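Local coordinates for phosphate binding protein (Planctomyces limnophilus, PDB 4JWO) that probably binds phosphate ions as the PstS-family component of a system that carries phosphate across the cytoplasmic membrane, at residues F137-D142 with K305-E310; S174-V179 with G236-F241; G230-K235 with S251-V256; K262-V267 with E278-S283; K311-V316 with I322-S327. All blocks are in the same frame, centred on the assembly; numbering follows the deposited sequence.

Overall arrangement
The five contacts fall into two groups along the long strand 134-148, which runs between the two lobes of this periplasmic-binding-protein fold. Interactions 1 and 5 lie about 6 Å apart, centre to centre, where helices 298-308 and 310-318 and the loop 322-325 pack against that strand. Interactions 2 and 3, about 12 Å apart, share the other lobe, where helix 224-233 (interaction 3) leads into strand 237-242 (interaction 2); their segments alternate along the chain. Interaction 4 is centred about 20 Å from interaction 2, and its S283 touches D142 of interaction 1. Interactions 2, 3 and 4 are nested between the segments of interaction 1, so one lobe is completed by chain returning from the other.

Interaction 1. Residues F137-D142 with K305-E310; sequences FQVAID and KFLLSE
L308 reaches from the end of helix 298-308 to F137 and V139 of strand 134-148, a helix-on-sheet contact in the alpha/beta architecture of the PBP superfamily. At CB the side chain still runs alongside the strand rather than straight at it. CG lies anti to the carbonyl carbon (chi1 -57°), and CD1 continues the extended line (chi2 -178°), which carries this methyl to the aromatic ring. CD1 stands 3.9 Å from F137 CD1 and nearly as close to the neighbouring CE1. The two side chains cross at about a right angle. The other branch, CD2, turns toward V139 and passes its CG1 more loosely, at 4.4 Å.

V139 CG1 thus meets both leucines, for L307 CD2 also approaches it, at 3.9 Å. Farther out, L307 leans on V78 of helix 72-85 and I288 of strand 283-291, while F137 touches L336 of helix 326-340, so that the apolar group is continued by other elements. No direct hydrogen bond joins the two segments. Instead a water donates to two backbone carbonyls across the contact, reaching L307 O at 2.8 Å and V139 O at 3.2 Å.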
# COMPACT_ATOMS: atom_id res chain seq x y z
N PHE A 137 -11.86 -2.09 -9.12
CA PHE A 137 -11.19 -0.93 -9.69
C PHE A 137 -9.78 -0.78 -9.14
O PHE A 137 -9.60 -0.61 -7.94
CB PHE A 137 -12.00 0.33 -9.38
CG PHE A 137 -13.35 0.34 -10.03
CD1 PHE A 137 -13.47 0.58 -11.39
CD2 PHE A 137 -14.50 0.08 -9.29
CE1 PHE A 137 -14.71 0.59 -12.01
CE2 PHE A 137 -15.75 0.09 -9.90
CZ PHE A 137 -15.85 0.34 -11.27
N GLN A 138 -8.78 -0.85 -10.02
CA GLN A 138 -7.41 -0.56 -9.61
C GLN A 138 -7.23 0.96 -9.55
O GLN A 138 -7.48 1.66 -10.54
CB GLN A 138 -6.41 -1.16 -10.60
CG GLN A 138 -4.97 -1.01 -10.16
CD GLN A 138 -3.99 -1.65 -11.12
OE1 GLN A 138 -4.32 -2.61 -11.82
NE2 GLN A 138 -2.79 -1.12 -11.16
N VAL A 139 -6.81 1.48 -8.41
CA VAL A 139 -6.84 2.93 -8.21
C VAL A 139 -5.49 3.59 -7.96
O VAL A 139 -5.36 4.80 -8.08
CB VAL A 139 -7.82 3.32 -7.08
CG1 VAL A 139 -9.23 2.85 -7.43
CG2 VAL A 139 -7.38 2.74 -5.74
N ALA A 140 -4.48 2.79 -7.63
CA ALA A 140 -3.16 3.31 -7.31
C ALA A 140 -2.18 2.18 -7.26
O ALA A 140 -2.56 1.01 -7.26
CB ALA A 140 -3.20 4.03 -5.96
N ILE A 141 -0.90 2.52 -7.21
CA ILE A 141 0.14 1.56 -6.91
C ILE A 141 0.85 2.03 -5.65
O ILE A 141 1.17 3.21 -5.52
CB ILE A 141 1.12 1.42 -8.09
CG1 ILE A 141 0.42 0.80 -9.29
CG2 ILE A 141 2.31 0.56 -7.69
CD1 ILE A 141 1.32 0.73 -10.54
N ASP A 142 1.09 1.10 -4.72
CA ASP A 142 1.73 1.42 -3.45
C ASP A 142 3.12 0.81 -3.49
O ASP A 142 3.25 -0.41 -3.60
CB ASP A 142 0.92 0.80 -2.30
CG ASP A 142 1.47 1.15 -0.92
OD1 ASP A 142 2.56 1.72 -0.82
OD2 ASP A 142 0.80 0.82 0.09
N LYS A 305 -16.49 7.44 -10.26
CA LYS A 305 -16.09 8.27 -11.39
C LYS A 305 -15.02 9.30 -11.02
O LYS A 305 -14.00 9.42 -11.70
CB LYS A 305 -17.31 8.97 -11.99
CG LYS A 305 -16.98 9.93 -13.12
CD LYS A 305 -18.24 10.64 -13.61
CE LYS A 305 -17.90 11.77 -14.57
NZ LYS A 305 -19.11 12.55 -14.97
N PHE A 306 -15.25 10.03 -9.93
CA PHE A 306 -14.28 11.01 -9.44
C PHE A 306 -12.95 10.34 -9.10
O PHE A 306 -11.87 10.87 -9.38
CB PHE A 306 -14.84 11.74 -8.22
CG PHE A 306 -13.92 12.77 -7.65
CD1 PHE A 306 -13.75 13.99 -8.27
CD2 PHE A 306 -13.22 12.52 -6.48
CE1 PHE A 306 -12.90 14.95 -7.75
CE2 PHE A 306 -12.36 13.47 -5.95
CZ PHE A 306 -12.20 14.69 -6.59
N LEU A 307 -13.04 9.16 -8.50
CA LEU A 307 -11.88 8.39 -8.09
C LEU A 307 -10.98 8.03 -9.28
O LEU A 307 -9.75 8.06 -9.17
CB LEU A 307 -12.36 7.12 -7.37
CG LEU A 307 -11.38 6.13 -6.77
CD1 LEU A 307 -10.40 6.85 -5.87
CD2 LEU A 307 -12.13 5.05 -6.01
N LEU A 308 -11.60 7.71 -10.41
CA LEU A 308 -10.87 7.28 -11.60
C LEU A 308 -10.42 8.44 -12.48
O LEU A 308 -9.62 8.27 -13.40
CB LEU A 308 -11.73 6.32 -12.44
CG LEU A 308 -12.26 5.06 -11.75
CD1 LEU A 308 -13.07 4.21 -12.73
CD2 LEU A 308 -11.12 4.25 -11.15
N SER A 309 -10.94 9.63 -12.21
CA SER A 309 -10.65 10.80 -13.02
C SER A 309 -9.23 11.30 -12.80
O SER A 309 -8.53 10.81 -11.92
CB SER A 309 -11.64 11.92 -12.70
OG SER A 309 -11.46 12.37 -11.37
N GLU A 310 -8.83 12.29 -13.60
CA GLU A 310 -7.51 12.90 -13.45
C GLU A 310 -7.37 13.55 -12.08
O GLU A 310 -6.28 13.57 -11.50
CB GLU A 310 -7.27 13.93 -14.56
CG GLU A 310 -5.89 14.57 -14.54
CD GLU A 310 -4.77 13.58 -14.86
OE1 GLU A 310 -5.03 12.56 -15.53
OE2 GLU A 310 -3.62 13.84 -14.44
O HOH W 1 -7.80 6.08 -9.63

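Interaction 2. Residues S174-V179 with G236-F241; sequences SKWSEV and GALGYF
W176 holds its CG anti to its own carbonyl carbon (chi1 -73°), which sends the indole out of the short 3-10 turn 176-178 toward the start of strand 237-242. The pyrrole edge of the indole meets the residue just before the strand. NE1 donates to G236 O over 3.1 Å, with the acceptor close to the ring plane. The bond is bent, 140° at the hydrogen, and the donor is tilted 34° from the carbonyl plane. A237 O also lies at the ring edge, 3.7 Å from W176 CZ2. L238 CB approaches obliquely, 4.0 Å from W176 CH2.

F154 meets the indole edge-to-face, and I148 of strand 134-148 also touches it. Behind the tryptophan, E178 OE1 accepts from two backbone nitrogens, S174 N at 2.9 Å and K175 N at 3.0 Å, and ties the approach to the turn back onto its own end. A phenylalanine here would probably leave G236 O without its indole donor and open a gap beside L238. The contact thus couples one directional polar bond to apolar packing, so the tryptophan is fixed both in position and in the direction of its N-H.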
# COMPACT_ATOMS: atom_id res chain seq x y z
N SER A 174 20.89 -7.79 15.95
CA SER A 174 21.37 -6.47 16.33
C SER A 174 22.54 -6.04 15.47
O SER A 174 22.89 -4.88 15.47
CB SER A 174 21.76 -6.46 17.80
OG SER A 174 22.84 -7.35 18.04
N LYS A 175 23.15 -6.99 14.75
CA LYS A 175 24.36 -6.72 13.98
C LYS A 175 24.24 -7.21 12.55
O LYS A 175 23.62 -8.23 12.28
CB LYS A 175 25.57 -7.40 14.63
CG LYS A 175 25.94 -6.83 15.98
CD LYS A 175 27.05 -7.64 16.63
CE LYS A 175 27.55 -6.95 17.89
NZ LYS A 175 28.70 -7.67 18.50
N TRP A 176 24.88 -6.50 11.63
CA TRP A 176 24.83 -6.90 10.23
C TRP A 176 25.40 -8.30 10.01
O TRP A 176 24.93 -9.03 9.14
CB TRP A 176 25.57 -5.87 9.37
CG TRP A 176 24.84 -4.57 9.22
CD1 TRP A 176 25.06 -3.43 9.93
CD2 TRP A 176 23.79 -4.28 8.29
NE1 TRP A 176 24.22 -2.43 9.50
CE2 TRP A 176 23.43 -2.93 8.48
CE3 TRP A 176 23.13 -5.02 7.31
CZ2 TRP A 176 22.42 -2.31 7.74
CZ3 TRP A 176 22.14 -4.40 6.56
CH2 TRP A 176 21.80 -3.06 6.78
N SER A 177 26.42 -8.66 10.79
CA SER A 177 27.10 -9.96 10.66
C SER A 177 26.14 -11.11 10.93
O SER A 177 26.42 -12.27 10.57
CB SER A 177 28.26 -10.04 11.65
OG SER A 177 27.80 -9.78 12.97
N GLU A 178 25.04 -10.81 11.60
CA GLU A 178 24.05 -11.81 11.96
C GLU A 178 23.03 -12.02 10.84
O GLU A 178 22.27 -12.98 10.88
CB GLU A 178 23.34 -11.41 13.26
CG GLU A 178 24.23 -11.50 14.49
CD GLU A 178 23.63 -10.84 15.72
OE1 GLU A 178 22.81 -9.91 15.56
OE2 GLU A 178 23.98 -11.24 16.85
N VAL A 179 23.03 -11.13 9.85
CA VAL A 179 22.07 -11.24 8.74
C VAL A 179 22.62 -12.11 7.62
O VAL A 179 21.94 -13.00 7.13
CB VAL A 179 21.70 -9.85 8.19
CG1 VAL A 179 20.62 -9.99 7.11
CG2 VAL A 179 21.21 -8.96 9.31
N GLY A 236 25.31 2.64 9.71
CA GLY A 236 24.78 1.30 9.81
C GLY A 236 23.27 1.21 9.76
O GLY A 236 22.69 0.20 10.16
N ALA A 237 22.61 2.26 9.28
CA ALA A 237 21.14 2.29 9.29
C ALA A 237 20.48 1.37 8.27
O ALA A 237 21.01 1.09 7.20
CB ALA A 237 20.65 3.72 9.07
N LEU A 238 19.29 0.90 8.62
CA LEU A 238 18.40 0.22 7.68
C LEU A 238 17.01 0.78 7.96
O LEU A 238 16.57 0.72 9.09
CB LEU A 238 18.41 -1.28 7.94
CG LEU A 238 17.45 -2.13 7.10
CD1 LEU A 238 17.98 -2.28 5.70
CD2 LEU A 238 17.21 -3.50 7.72
N GLY A 239 16.34 1.30 6.95
CA GLY A 239 15.02 1.88 7.18
C GLY A 239 14.03 1.47 6.12
O GLY A 239 14.42 0.93 5.08
N TYR A 240 12.75 1.69 6.37
CA TYR A 240 11.75 1.54 5.33
C TYR A 240 10.71 2.64 5.41
O TYR A 240 10.42 3.14 6.50
CB TYR A 240 11.06 0.16 5.36
CG TYR A 240 10.10 -0.08 6.51
CD1 TYR A 240 8.75 0.22 6.38
CD2 TYR A 240 10.53 -0.65 7.70
CE1 TYR A 240 7.85 -0.01 7.41
CE2 TYR A 240 9.63 -0.88 8.76
CZ TYR A 240 8.30 -0.57 8.60
OH TYR A 240 7.39 -0.80 9.62
N PHE A 241 10.18 3.00 4.25
CA PHE A 241 9.13 4.01 4.13
C PHE A 241 8.65 4.04 2.69
O PHE A 241 9.19 3.34 1.84
CB PHE A 241 9.55 5.41 4.64
CG PHE A 241 10.97 5.83 4.29
CD1 PHE A 241 11.31 6.17 2.99
CD2 PHE A 241 11.94 5.91 5.27
CE1 PHE A 241 12.63 6.57 2.67
CE2 PHE A 241 13.23 6.32 4.97
CZ PHE A 241 13.58 6.64 3.67

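Interaction 3. Residues G230-K235 with S251-V256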
# COMPACT_ATOMS: atom_id res chain seq x y z
N GLY A 230 17.40 10.07 9.84
CA GLY A 230 17.98 9.01 10.65
C GLY A 230 18.90 8.13 9.84
O GLY A 230 20.02 7.81 10.26
N VAL A 231 18.44 7.72 8.66
CA VAL A 231 19.26 6.92 7.77
C VAL A 231 20.49 7.69 7.28
O VAL A 231 21.59 7.15 7.24
CB VAL A 231 18.43 6.39 6.59
CG1 VAL A 231 19.33 5.66 5.57
CG2 VAL A 231 17.33 5.47 7.13
N VAL A 232 20.31 8.96 6.93
CA VAL A 232 21.43 9.81 6.55
C VAL A 232 22.52 9.89 7.63
O VAL A 232 23.72 9.88 7.33
CB VAL A 232 20.95 11.25 6.19
CG1 VAL A 232 22.13 12.17 5.90
CG2 VAL A 232 19.99 11.20 5.01
N ASP A 233 22.09 9.92 8.89
CA ASP A 233 22.99 10.17 10.02
C ASP A 233 23.69 8.92 10.58
O ASP A 233 24.61 9.04 11.38
CB ASP A 233 22.22 10.85 11.16
CG ASP A 233 21.96 12.31 10.90
OD1 ASP A 233 22.68 12.91 10.06
OD2 ASP A 233 21.06 12.87 11.55
N SER A 234 23.25 7.74 10.17
CA SER A 234 23.82 6.50 10.70
C SER A 234 24.34 5.60 9.60
O SER A 234 23.58 5.11 8.77
CB SER A 234 22.80 5.74 11.54
OG SER A 234 23.34 4.50 11.95
N LYS A 235 25.65 5.36 9.62
CA LYS A 235 26.30 4.53 8.60
C LYS A 235 25.72 3.14 8.55
O LYS A 235 25.66 2.51 7.49
CB LYS A 235 27.80 4.43 8.90
CG LYS A 235 28.56 5.74 8.81
CD LYS A 235 28.74 6.17 7.37
CE LYS A 235 29.79 7.27 7.22
NZ LYS A 235 29.22 8.64 7.37
N SER A 251 19.45 11.43 -3.67
CA SER A 251 20.87 11.78 -3.63
C SER A 251 21.50 11.56 -2.25
O SER A 251 22.73 11.62 -2.11
CB SER A 251 21.07 13.22 -4.07
OG SER A 251 20.67 14.11 -3.04
N LYS A 252 20.68 11.30 -1.24
CA LYS A 252 21.16 11.16 0.14
C LYS A 252 20.93 9.78 0.73
O LYS A 252 21.37 9.49 1.84
CB LYS A 252 20.49 12.20 1.04
CG LYS A 252 20.69 13.64 0.57
CD LYS A 252 19.96 14.63 1.47
CE LYS A 252 18.48 14.32 1.56
NZ LYS A 252 18.13 13.78 2.90
N LEU A 253 20.23 8.93 -0.02
CA LEU A 253 19.85 7.60 0.42
C LEU A 253 20.25 6.56 -0.62
O LEU A 253 20.37 6.87 -1.80
CB LEU A 253 18.34 7.51 0.62
CG LEU A 253 17.68 8.45 1.64
CD1 LEU A 253 16.17 8.42 1.42
CD2 LEU A 253 18.02 8.00 3.06
N LYS A 254 20.41 5.32 -0.19
CA LYS A 254 20.63 4.22 -1.12
C LYS A 254 19.45 3.26 -1.00
O LYS A 254 19.19 2.73 0.07
CB LYS A 254 21.97 3.52 -0.81
CG LYS A 254 22.23 2.28 -1.66
CD LYS A 254 23.64 1.73 -1.40
CE LYS A 254 24.72 2.67 -1.90
NZ LYS A 254 26.09 2.12 -1.66
N ALA A 255 18.72 3.05 -2.09
CA ALA A 255 17.62 2.09 -2.05
C ALA A 255 18.19 0.69 -2.21
O ALA A 255 18.98 0.42 -3.12
CB ALA A 255 16.59 2.38 -3.15
N VAL A 256 17.79 -0.19 -1.31
CA VAL A 256 18.20 -1.59 -1.37
C VAL A 256 17.47 -2.30 -2.51
O VAL A 256 16.25 -2.15 -2.68
CB VAL A 256 17.91 -2.29 -0.03
CG1 VAL A 256 18.18 -3.79 -0.11
CG2 VAL A 256 18.74 -1.64 1.08
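No aromatic ring or other flat side-chain group lies between V231-V232 and K252-L253; the peptide of K252 is a flat group that does take part, its O 3.9 Å from V232 CG2. The contact packs the last turn of helix 224-233 against the chain leading into strand 254-259, part of the helix layer over the mixed sheet of this PBP-type alpha/beta lobe.

Its apolar centre is formed by V231 and L253, whose side chains cross at about a right angle. L253 has CG anti to its carbonyl carbon (chi1 -60°), and its CD2 branch comes up to V231, 3.7 Å from CG1 and 3.9 Å from CB. The same methyl passes V232 CG2 at 4.2 Å, so it sits against two successive residues of the helix. On its other branch, L253 CD1 touches F241 CZ of strand 237-242, which links the pair to the sheet below. V231 also touches F191 and V147 of neighbouring strands, and its backbone O accepts a hydrogen bond from N149 ND2.

Toward the surface the character changes. There V232 meets K252, whose long chain crosses it obliquely. Its aliphatic start lies close by, with CB 4.1 Å from V232 CG2. The chain first runs out extended, then bends at chi3 and chi4, and these bends bring the amino end back to V232. This is van der Waals contact rather than a polar bond: K252 NZ comes to rest 3.8 Å from the V232 CG2 methyl.

Interaction 4. Residues K262-V267 with E278-S283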
# COMPACT_ATOMS: atom_id res chain seq x y z
N LYS A 262 11.79 -15.81 -5.75
CA LYS A 262 11.00 -16.29 -6.88
C LYS A 262 11.55 -15.72 -8.18
O LYS A 262 12.61 -16.12 -8.64
CB LYS A 262 9.53 -15.94 -6.69
CG LYS A 262 8.92 -16.42 -5.38
CD LYS A 262 7.56 -15.78 -5.15
CE LYS A 262 7.15 -15.86 -3.69
NZ LYS A 262 6.01 -14.95 -3.38
N LYS A 263 10.83 -14.76 -8.76
CA LYS A 263 11.25 -14.18 -10.03
C LYS A 263 12.03 -12.88 -9.86
O LYS A 263 12.71 -12.42 -10.78
CB LYS A 263 10.04 -13.94 -10.94
CG LYS A 263 9.47 -15.20 -11.56
N ALA A 264 11.95 -12.28 -8.67
CA ALA A 264 12.62 -11.02 -8.41
C ALA A 264 14.04 -11.24 -7.90
O ALA A 264 14.25 -11.75 -6.80
CB ALA A 264 11.82 -10.19 -7.41
N VAL A 265 15.03 -10.87 -8.70
CA VAL A 265 16.42 -10.97 -8.27
C VAL A 265 17.05 -9.58 -8.24
O VAL A 265 17.26 -8.98 -9.30
CB VAL A 265 17.24 -11.89 -9.20
CG1 VAL A 265 18.67 -12.07 -8.67
CG2 VAL A 265 16.55 -13.25 -9.34
N CYS A 266 17.34 -9.10 -7.04
CA CYS A 266 17.99 -7.80 -6.84
C CYS A 266 17.36 -6.68 -7.68
O CYS A 266 18.02 -6.03 -8.48
CB CYS A 266 19.50 -7.89 -7.07
SG CYS A 266 20.34 -9.02 -5.92
N VAL A 267 16.05 -6.48 -7.49
CA VAL A 267 15.32 -5.48 -8.24
C VAL A 267 15.37 -4.12 -7.56
O VAL A 267 14.99 -3.98 -6.40
CB VAL A 267 13.85 -5.92 -8.43
CG1 VAL A 267 13.10 -4.91 -9.28
CG2 VAL A 267 13.79 -7.31 -9.06
N GLU A 278 7.82 -5.76 -11.65
CA GLU A 278 9.03 -6.53 -11.40
C GLU A 278 9.45 -6.39 -9.93
O GLU A 278 10.00 -7.32 -9.35
CB GLU A 278 10.15 -6.09 -12.34
CG GLU A 278 11.38 -6.97 -12.29
CD GLU A 278 12.54 -6.40 -13.09
OE1 GLU A 278 12.42 -5.26 -13.58
OE2 GLU A 278 13.57 -7.09 -13.23
N TYR A 279 9.18 -5.23 -9.35
CA TYR A 279 9.57 -4.95 -7.97
C TYR A 279 8.53 -5.52 -7.00
O TYR A 279 7.59 -4.83 -6.59
CB TYR A 279 9.77 -3.44 -7.78
CG TYR A 279 10.21 -3.04 -6.40
CD1 TYR A 279 11.50 -3.30 -5.96
CD2 TYR A 279 9.36 -2.36 -5.55
CE1 TYR A 279 11.91 -2.91 -4.69
CE2 TYR A 279 9.76 -1.97 -4.29
CZ TYR A 279 11.04 -2.25 -3.87
OH TYR A 279 11.44 -1.86 -2.59
N THR A 280 8.70 -6.79 -6.68
CA THR A 280 7.78 -7.50 -5.79
C THR A 280 8.59 -8.15 -4.66
O THR A 280 9.70 -8.63 -4.88
CB THR A 280 6.94 -8.53 -6.61
OG1 THR A 280 5.92 -9.10 -5.78
CG2 THR A 280 7.82 -9.63 -7.20
N PRO A 281 8.03 -8.20 -3.44
CA PRO A 281 6.67 -7.84 -3.02
C PRO A 281 6.43 -6.40 -2.56
O PRO A 281 5.31 -6.11 -2.12
CB PRO A 281 6.44 -8.77 -1.83
CG PRO A 281 7.80 -8.81 -1.17
CD PRO A 281 8.80 -8.78 -2.33
N LEU A 282 7.43 -5.53 -2.65
CA LEU A 282 7.30 -4.21 -2.05
C LEU A 282 6.68 -3.12 -2.93
O LEU A 282 6.69 -1.94 -2.58
CB LEU A 282 8.65 -3.77 -1.45
CG LEU A 282 9.05 -4.60 -0.23
CD1 LEU A 282 10.50 -4.31 0.16
CD2 LEU A 282 8.13 -4.29 0.93
N SER A 283 6.13 -3.50 -4.08
CA SER A 283 5.13 -2.64 -4.72
C SER A 283 3.97 -3.51 -5.13
O SER A 283 4.14 -4.68 -5.46
CB SER A 283 5.70 -1.85 -5.91
OG SER A 283 5.99 -2.67 -7.05
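An inverse gamma turn centred on Y279 forms one side of this contact; on the other, the loop 262-267 carries C266, disulfide-bonded to C157. The two loops flank helix 271-275 and meet mainly through V267. Its CG1, anti to the backbone N, lies 3.8 Å from Y279 CA and 3.9 Å from Y279 CB, while CG2 rests 3.8 Å from E278 O. Both methyls thus rest against the start of the turn. The valine's own carbonyl takes part as well: V267 O lies in the plane of the Y279 ring, at its edge, 3.6 Å from CD1. Nearby, A264 CB lies near two carbonyl oxygens, 3.7 Å from T280 O and 3.9 Å from E278 O.

Without the two V267 methyls, as with an alanine here, a gap would probably open beside the E278-Y279 peptide and the tyrosine CB would lose cover. The far end of the tyrosine is held elsewhere, its OH hydrogen-bonded to L144 O. S283 OG donates to Y279 O at 2.7 Å, in the carbonyl plane, bridging the residues that hold the cis peptide before P281. Just ahead of them, the weak bond from T280 N to E278 O spans a single residue, as expected of an inverse gamma turn.

Interaction 5. Residues K311-V316 with I322-S327; sequences KGDQLV and IKVPKS
V316 and D313, one turn apart on helix 310-318, face the I322-V324 loop that leads into the next helix, and they do so in very different ways. The close side belongs to V316. Its CG1, anti to the backbone N (chi1 159°), reaches the loop backbone itself, 3.7 Å from I322 O and 4.0 Å from K323 CA. D313 contributes its CB, which packs on the aliphatic part of K323, 4.0 Å from CD.

Toward the carboxylate the fit is looser and water fills in. One water donates to D313 OD1 at 2.9 Å and accepts from V324 N, while a second donates to V324 O at 2.8 Å and, weakly, to D313 OD2. The carboxylate is therefore tied to both polar backbone atoms of V324 without touching either. The ammonium groups of K323 and K326 stay apart from it, at 5.5 Å and 5.4 Å from D313 OD2 respectively; this nearby positive charge would probably favour the ionised carboxylate. The extended K323 chain continues past the aspartate to a long, weak ion pair with E310.

The whole forms a helix-loop-helix, with P325 at the N-cap of helix 326-340. Strand 134-148 backs it: V316 touches A140, V324 touches Q138, and I322 O probably accepts a hydrogen bond from I141 N of that strand.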
# COMPACT_ATOMS: atom_id res chain seq x y z
N LYS A 311 -8.47 14.07 -11.56
CA LYS A 311 -8.49 14.63 -10.21
C LYS A 311 -8.25 13.55 -9.17
O LYS A 311 -7.61 13.78 -8.15
CB LYS A 311 -9.81 15.33 -9.93
CG LYS A 311 -9.98 16.64 -10.66
CD LYS A 311 -11.30 17.29 -10.32
CE LYS A 311 -11.44 18.65 -10.99
NZ LYS A 311 -12.77 19.25 -10.72
N GLY A 312 -8.79 12.36 -9.43
CA GLY A 312 -8.56 11.22 -8.56
C GLY A 312 -7.10 10.85 -8.55
O GLY A 312 -6.52 10.60 -7.49
N ASP A 313 -6.49 10.83 -9.73
CA ASP A 313 -5.07 10.51 -9.86
C ASP A 313 -4.22 11.52 -9.11
O ASP A 313 -3.21 11.17 -8.50
CB ASP A 313 -4.65 10.48 -11.33
CG ASP A 313 -5.35 9.40 -12.13
OD1 ASP A 313 -5.76 8.38 -11.54
OD2 ASP A 313 -5.48 9.58 -13.35
N GLN A 314 -4.62 12.79 -9.16
CA GLN A 314 -3.90 13.84 -8.46
C GLN A 314 -3.95 13.64 -6.95
O GLN A 314 -2.96 13.85 -6.25
CB GLN A 314 -4.42 15.23 -8.85
CG GLN A 314 -3.86 15.74 -10.16
CD GLN A 314 -4.61 16.94 -10.70
OE1 GLN A 314 -5.47 17.51 -10.02
NE2 GLN A 314 -4.30 17.32 -11.94
N LEU A 315 -5.12 13.24 -6.45
CA LEU A 315 -5.28 12.97 -5.02
C LEU A 315 -4.45 11.76 -4.61
O LEU A 315 -3.85 11.73 -3.54
CB LEU A 315 -6.76 12.77 -4.67
CG LEU A 315 -7.58 14.05 -4.45
CD1 LEU A 315 -9.04 13.72 -4.18
CD2 LEU A 315 -7.00 14.88 -3.31
N VAL A 316 -4.40 10.76 -5.49
CA VAL A 316 -3.60 9.56 -5.25
C VAL A 316 -2.13 9.95 -5.04
O VAL A 316 -1.48 9.49 -4.10
CB VAL A 316 -3.77 8.55 -6.39
CG1 VAL A 316 -2.61 7.57 -6.44
CG2 VAL A 316 -5.10 7.82 -6.22
N ILE A 322 1.49 6.15 -6.10
CA ILE A 322 1.82 6.24 -7.52
C ILE A 322 0.52 6.10 -8.32
O ILE A 322 -0.27 5.18 -8.08
CB ILE A 322 2.82 5.12 -7.90
CG1 ILE A 322 4.16 5.35 -7.18
CG2 ILE A 322 2.99 5.04 -9.40
CD1 ILE A 322 5.07 4.14 -7.13
N LYS A 323 0.27 7.01 -9.26
CA LYS A 323 -0.97 6.93 -10.02
C LYS A 323 -0.87 5.78 -11.01
O LYS A 323 0.23 5.40 -11.42
CB LYS A 323 -1.30 8.26 -10.72
CG LYS A 323 -0.37 8.62 -11.85
CD LYS A 323 -0.84 9.90 -12.53
CE LYS A 323 0.10 10.27 -13.68
NZ LYS A 323 -0.44 11.44 -14.43
N VAL A 324 -2.02 5.20 -11.36
CA VAL A 324 -2.01 4.05 -12.27
C VAL A 324 -1.58 4.44 -13.69
O VAL A 324 -1.80 5.58 -14.13
CB VAL A 324 -3.41 3.37 -12.33
CG1 VAL A 324 -3.80 2.80 -10.97
CG2 VAL A 324 -4.45 4.35 -12.84
N PRO A 325 -0.96 3.49 -14.41
CA PRO A 325 -0.64 3.68 -15.83
C PRO A 325 -1.88 4.05 -16.64
O PRO A 325 -2.99 3.71 -16.23
CB PRO A 325 -0.13 2.30 -16.25
CG PRO A 325 0.44 1.72 -14.98
CD PRO A 325 -0.46 2.21 -13.89
N LYS A 326 -1.69 4.73 -17.77
CA LYS A 326 -2.82 5.13 -18.60
C LYS A 326 -3.65 3.93 -19.03
O LYS A 326 -4.87 4.01 -19.11
CB LYS A 326 -2.36 5.92 -19.83
CG LYS A 326 -1.77 7.30 -19.55
CD LYS A 326 -2.81 8.25 -18.96
CE LYS A 326 -2.17 9.56 -18.52
NZ LYS A 326 -3.19 10.56 -18.10
N SER A 327 -2.99 2.81 -19.33
CA SER A 327 -3.74 1.63 -19.79
C SER A 327 -4.66 1.13 -18.69
O SER A 327 -5.76 0.67 -18.96
CB SER A 327 -2.81 0.52 -20.29
OG SER A 327 -2.07 -0.05 -19.22
O HOH W 2 -4.30 6.49 -9.94
O HOH W 3 -3.73 7.67 -14.26